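Long-range contact in Non-structural maintenance of chromosomes element 1 homolog (Xenopus laevis, PDB 7DG2), which probably acts as a zinc-binding RING-type E3 ubiquitin ligase that works with a MAGE partner as a component of the SMC5-SMC6 complex: residues A[106-119]-A[151-163]. Sequence-based numbering, arbitrary orientation.
Sequences MELIILSDNGFATS and WLIGRNGEYTLHT
Ile109, on the last turn of helix 96-111, packs its side chain on strand 158-161. Ile109 CG2 lies 4.0 Å from Leu161 CG, and Ile109 CD1 reaches Leu152 CD2. Ile109 CD1 also touches the backbone, 3.5 Å from Tyr159 O. The axes of segments 106-111 and 158-161 cross at nearly a right angle (-87°). Met106 adds its CB against Leu161 CD2, while its side chain also touches Leu169 of helix 163-176.

Farther out, Thr160 works on two partners. With OG1 anti to the backbone N (chi1 -169°), Thr160 OG1 donates a hydrogen bond to Gly115 O at 2.6 Å. Thr160 CB lies over one face of the Phe116 ring, a CH-pi contact 3.7 Å from the centroid. Glu158 C lies at the ring edge. Arg155 NH2 approaches Phe116 CZ obliquely at 3.6 Å, with ring and guanidinium planes 58° apart; NH1 is salt-bridged to Glu71.

Ala117 and Tyr159 form an antiparallel hydrogen-bonded pair: Ala117 N to Tyr159 O and Tyr159 N to Ala117 O are both 2.8 Å. At the edge, Ser119 OG donates to Gly157 O at 3.0 Å. Ser119 N adds a weak bond to the same oxygen.

Strand 117-118 thus pairs with the 152-161 hairpin, as the short strand does with the wing of a winged-helix domain, consistent with the HTH clan. The helix meets the strand through apolar contacts, and directional bonds to backbone oxygens fix the strand register.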
loop_
_atom_site.group_PDB
_atom_site.type_symbol
_atom_site.label_atom_id
_atom_site.label_comp_id
_atom_site.label_asym_id
_atom_site.label_seq_id
_atom_site.Cartn_x
_atom_site.Cartn_y
_atom_site.Cartn_z
ATOM N N MET A 106 -7.630 -18.596 7.808
ATOM C CA MET A 106 -6.544 -19.301 7.138
ATOM C C MET A 106 -6.459 -20.753 7.590
ATOM O O MET A 106 -6.297 -21.660 6.766
ATOM C CB MET A 106 -5.221 -18.574 7.411
ATOM C CG MET A 106 -3.989 -19.380 7.031
ATOM S SD MET A 106 -2.471 -18.374 7.030
ATOM C CE MET A 106 -2.492 -17.697 8.669
ATOM N N GLU A 107 -6.596 -20.997 8.895
ATOM C CA GLU A 107 -6.545 -22.367 9.394
ATOM C C GLU A 107 -7.667 -23.208 8.805
ATOM O O GLU A 107 -7.437 -24.342 8.374
ATOM C CB GLU A 107 -6.611 -22.370 10.923
ATOM C CG GLU A 107 -6.758 -23.762 11.530
ATOM C CD GLU A 107 -6.916 -23.738 13.044
ATOM O OE1 GLU A 107 -6.807 -24.817 13.664
ATOM O OE2 GLU A 107 -7.141 -22.645 13.610
ATOM N N LEU A 108 -8.884 -22.667 8.759
ATOM C CA LEU A 108 -9.990 -23.417 8.161
ATOM C C LEU A 108 -9.751 -23.664 6.672
ATOM O O LEU A 108 -10.054 -24.747 6.157
ATOM C CB LEU A 108 -11.308 -22.669 8.396
ATOM C CG LEU A 108 -12.593 -23.349 7.942
ATOM C CD1 LEU A 108 -12.576 -24.774 8.430
ATOM C CD2 LEU A 108 -13.779 -22.589 8.535
ATOM N N ILE A 109 -9.210 -22.669 5.963
ATOM C CA ILE A 109 -8.880 -22.847 4.549
ATOM C C ILE A 109 -7.855 -23.962 4.376
ATOM O O ILE A 109 -7.977 -24.807 3.482
ATOM C CB ILE A 109 -8.385 -21.513 3.963
ATOM C CG1 ILE A 109 -9.581 -20.591 3.702
ATOM C CG2 ILE A 109 -7.529 -21.743 2.730
ATOM C CD1 ILE A 109 -9.212 -19.094 3.619
ATOM N N ILE A 110 -6.854 -24.004 5.250
ATOM C CA ILE A 110 -5.810 -25.025 5.167
ATOM C C ILE A 110 -6.388 -26.408 5.448
ATOM O O ILE A 110 -6.028 -27.396 4.795
ATOM C CB ILE A 110 -4.671 -24.678 6.143
ATOM C CG1 ILE A 110 -3.920 -23.441 5.659
ATOM C CG2 ILE A 110 -3.720 -25.856 6.318
ATOM C CD1 ILE A 110 -2.991 -22.861 6.708
ATOM N N LEU A 111 -7.299 -26.490 6.416
ATOM C CA LEU A 111 -7.896 -27.767 6.807
ATOM C C LEU A 111 -8.912 -28.268 5.796
ATOM O O LEU A 111 -9.145 -29.482 5.709
ATOM C CB LEU A 111 -8.600 -27.631 8.159
ATOM C CG LEU A 111 -7.770 -27.563 9.425
ATOM C CD1 LEU A 111 -8.668 -27.194 10.594
ATOM C CD2 LEU A 111 -7.103 -28.902 9.659
ATOM N N SER A 112 -9.557 -27.369 5.061
ATOM C CA SER A 112 -10.690 -27.779 4.240
ATOM C C SER A 112 -10.236 -28.603 3.041
ATOM O O SER A 112 -9.141 -28.417 2.509
ATOM C CB SER A 112 -11.466 -26.560 3.759
ATOM O OG SER A 112 -10.693 -25.855 2.827
ATOM N N ASP A 113 -11.110 -29.513 2.595
ATOM C CA ASP A 113 -10.793 -30.292 1.403
ATOM C C ASP A 113 -10.747 -29.418 0.153
ATOM O O ASP A 113 -9.910 -29.641 -0.728
ATOM C CB ASP A 113 -11.814 -31.416 1.214
ATOM C CG ASP A 113 -11.673 -32.533 2.241
ATOM O OD1 ASP A 113 -10.915 -32.391 3.221
ATOM O OD2 ASP A 113 -12.329 -33.579 2.052
ATOM N N ASN A 114 -11.642 -28.426 0.059
ATOM C CA ASN A 114 -11.767 -27.588 -1.129
ATOM C C ASN A 114 -10.803 -26.406 -1.144
ATOM O O ASN A 114 -10.569 -25.829 -2.214
ATOM C CB ASN A 114 -13.199 -27.055 -1.247
ATOM C CG ASN A 114 -13.811 -26.692 0.110
ATOM O OD1 ASN A 114 -13.789 -27.491 1.059
ATOM N ND2 ASN A 114 -14.364 -25.484 0.206
ATOM N N GLY A 115 -10.227 -26.041 -0.004
ATOM C CA GLY A 115 -9.394 -24.849 0.042
ATOM C C GLY A 115 -10.151 -23.543 0.135
ATOM O O GLY A 115 -9.531 -22.477 -0.005
ATOM N N PHE A 116 -11.464 -23.575 0.372
ATOM C CA PHE A 116 -12.259 -22.367 0.560
ATOM C C PHE A 116 -12.991 -22.405 1.899
ATOM O O PHE A 116 -13.361 -23.477 2.387
ATOM C CB PHE A 116 -13.269 -22.190 -0.571
ATOM C CG PHE A 116 -12.649 -21.754 -1.876
ATOM C CD1 PHE A 116 -12.010 -22.672 -2.695
ATOM C CD2 PHE A 116 -12.720 -20.426 -2.281
ATOM C CE1 PHE A 116 -11.437 -22.272 -3.905
ATOM C CE2 PHE A 116 -12.143 -20.019 -3.494
ATOM C CZ PHE A 116 -11.510 -20.941 -4.294
ATOM N N ALA A 117 -13.190 -21.224 2.491
ATOM C CA ALA A 117 -14.071 -21.050 3.644
ATOM C C ALA A 117 -15.310 -20.275 3.211
ATOM O O ALA A 117 -15.224 -19.386 2.362
ATOM C CB ALA A 117 -13.357 -20.309 4.781
ATOM N N THR A 118 -16.473 -20.635 3.751
ATOM C CA THR A 118 -17.700 -19.937 3.388
ATOM C C THR A 118 -17.925 -18.743 4.308
ATOM O O THR A 118 -17.354 -18.658 5.389
ATOM C CB THR A 118 -18.904 -20.862 3.506
ATOM O OG1 THR A 118 -18.989 -21.285 4.874
ATOM C CG2 THR A 118 -18.734 -22.090 2.628
ATOM N N SER A 119 -18.798 -17.830 3.878
ATOM C CA SER A 119 -19.150 -16.692 4.731
ATOM C C SER A 119 -19.672 -17.135 6.095
ATOM O O SER A 119 -19.282 -16.577 7.130
ATOM C CB SER A 119 -20.185 -15.803 4.042
ATOM O OG SER A 119 -19.611 -15.136 2.929
ATOM N N TRP A 151 -4.908 -10.448 0.283
ATOM C CA TRP A 151 -4.607 -11.538 1.206
ATOM C C TRP A 151 -5.564 -12.701 1.015
ATOM O O TRP A 151 -5.158 -13.859 1.129
ATOM C CB TRP A 151 -4.665 -11.071 2.673
ATOM C CG TRP A 151 -3.653 -9.999 2.927
ATOM C CD1 TRP A 151 -3.900 -8.700 3.302
ATOM C CD2 TRP A 151 -2.238 -10.114 2.756
ATOM N NE1 TRP A 151 -2.708 -8.005 3.388
ATOM C CE2 TRP A 151 -1.676 -8.849 3.055
ATOM C CE3 TRP A 151 -1.387 -11.159 2.378
ATOM C CZ2 TRP A 151 -0.295 -8.606 2.992
ATOM C CZ3 TRP A 151 -0.008 -10.912 2.307
ATOM C CH2 TRP A 151 0.521 -9.646 2.623
ATOM N N LEU A 152 -6.804 -12.408 0.668
ATOM C CA LEU A 152 -7.785 -13.430 0.338
ATOM C C LEU A 152 -8.270 -13.209 -1.085
ATOM O O LEU A 152 -8.189 -12.107 -1.632
ATOM C CB LEU A 152 -8.981 -13.392 1.303
ATOM C CG LEU A 152 -8.721 -13.682 2.781
ATOM C CD1 LEU A 152 -10.015 -13.591 3.577
ATOM C CD2 LEU A 152 -8.059 -15.040 2.955
ATOM N N ILE A 153 -8.765 -14.286 -1.685
ATOM C CA ILE A 153 -9.477 -14.263 -2.955
ATOM C C ILE A 153 -10.906 -14.653 -2.637
ATOM O O ILE A 153 -11.121 -15.642 -1.929
ATOM C CB ILE A 153 -8.883 -15.269 -3.956
ATOM C CG1 ILE A 153 -7.652 -14.712 -4.641
ATOM C CG2 ILE A 153 -9.931 -15.696 -4.983
ATOM C CD1 ILE A 153 -7.083 -15.714 -5.588
ATOM N N GLY A 154 -11.871 -13.909 -3.158
ATOM C CA GLY A 154 -13.275 -14.114 -2.826
ATOM C C GLY A 154 -14.102 -14.424 -4.057
ATOM O O GLY A 154 -13.963 -13.762 -5.085
ATOM N N ARG A 155 -14.965 -15.433 -3.940
ATOM C CA ARG A 155 -15.792 -15.875 -5.058
ATOM C C ARG A 155 -17.130 -16.335 -4.499
ATOM O O ARG A 155 -17.195 -17.382 -3.849
ATOM C CB ARG A 155 -15.111 -17.001 -5.832
ATOM C CG ARG A 155 -14.067 -16.531 -6.832
ATOM C CD ARG A 155 -14.148 -17.333 -8.128
ATOM N NE ARG A 155 -13.804 -18.740 -7.937
ATOM C CZ ARG A 155 -12.557 -19.199 -7.923
ATOM N NH1 ARG A 155 -11.544 -18.355 -8.085
ATOM N NH2 ARG A 155 -12.322 -20.492 -7.748
ATOM N N ASN A 156 -18.184 -15.549 -4.730
ATOM C CA ASN A 156 -19.547 -15.945 -4.361
ATOM C C ASN A 156 -19.675 -16.179 -2.859
ATOM O O ASN A 156 -20.368 -17.094 -2.415
ATOM C CB ASN A 156 -19.986 -17.192 -5.132
ATOM C CG ASN A 156 -19.993 -16.979 -6.631
ATOM O OD1 ASN A 156 -20.404 -15.921 -7.114
ATOM N ND2 ASN A 156 -19.531 -17.980 -7.377
ATOM N N GLY A 157 -18.997 -15.353 -2.069
ATOM C CA GLY A 157 -19.052 -15.538 -0.632
ATOM C C GLY A 157 -18.211 -16.679 -0.111
ATOM O O GLY A 157 -18.404 -17.100 1.029
ATOM N N GLU A 158 -17.290 -17.204 -0.912
ATOM C CA GLU A 158 -16.308 -18.169 -0.437
ATOM C C GLU A 158 -14.920 -17.583 -0.642
ATOM O O GLU A 158 -14.695 -16.812 -1.577
ATOM C CB GLU A 158 -16.441 -19.520 -1.153
ATOM C CG GLU A 158 -17.856 -20.065 -1.049
ATOM C CD GLU A 158 -17.984 -21.523 -1.451
ATOM O OE1 GLU A 158 -17.014 -22.288 -1.268
ATOM O OE2 GLU A 158 -19.067 -21.900 -1.945
ATOM N N TYR A 159 -14.008 -17.936 0.254
ATOM C CA TYR A 159 -12.704 -17.289 0.327
ATOM C C TYR A 159 -11.594 -18.321 0.364
ATOM O O TYR A 159 -11.675 -19.304 1.101
ATOM C CB TYR A 159 -12.608 -16.408 1.577
ATOM C CG TYR A 159 -13.625 -15.299 1.569
ATOM C CD1 TYR A 159 -14.916 -15.508 2.062
ATOM C CD2 TYR A 159 -13.314 -14.052 1.036
ATOM C CE1 TYR A 159 -15.850 -14.511 2.028
ATOM C CE2 TYR A 159 -14.255 -13.037 1.008
ATOM C CZ TYR A 159 -15.520 -13.280 1.505
ATOM O OH TYR A 159 -16.477 -12.297 1.497
ATOM N N THR A 160 -10.536 -18.073 -0.406
ATOM C CA THR A 160 -9.310 -18.840 -0.272
ATOM C C THR A 160 -8.151 -17.857 -0.108
ATOM O O THR A 160 -8.327 -16.637 -0.193
ATOM C CB THR A 160 -9.100 -19.784 -1.477
ATOM O OG1 THR A 160 -8.023 -20.697 -1.202
ATOM C CG2 THR A 160 -8.790 -18.982 -2.734
ATOM N N LEU A 161 -6.969 -18.389 0.169
ATOM C CA LEU A 161 -5.787 -17.544 0.278
ATOM C C LEU A 161 -5.393 -17.030 -1.098
ATOM O O LEU A 161 -5.408 -17.778 -2.078
ATOM C CB LEU A 161 -4.617 -18.325 0.878
ATOM C CG LEU A 161 -4.783 -18.905 2.271
ATOM C CD1 LEU A 161 -3.465 -19.507 2.711
ATOM C CD2 LEU A 161 -5.241 -17.831 3.242
ATOM N N HIS A 162 -5.039 -15.747 -1.174
ATOM C CA HIS A 162 -4.501 -15.204 -2.417
ATOM C C HIS A 162 -3.134 -15.817 -2.706
ATOM O O HIS A 162 -2.416 -16.235 -1.793
ATOM C CB HIS A 162 -4.386 -13.669 -2.312
ATOM C CG HIS A 162 -4.255 -12.972 -3.637
ATOM N ND1 HIS A 162 -3.075 -12.937 -4.354
ATOM C CD2 HIS A 162 -5.158 -12.280 -4.368
ATOM C CE1 HIS A 162 -3.263 -12.262 -5.474
ATOM N NE2 HIS A 162 -4.521 -11.862 -5.511
ATOM N N THR A 163 -2.764 -15.862 -3.991
ATOM C CA THR A 163 -1.400 -16.257 -4.340
ATOM C C THR A 163 -0.372 -15.466 -3.537
ATOM O O THR A 163 0.617 -16.023 -3.057
ATOM C CB THR A 163 -1.173 -16.066 -5.838
ATOM O OG1 THR A 163 -2.131 -16.851 -6.557
ATOM C CG2 THR A 163 0.235 -16.505 -6.226
#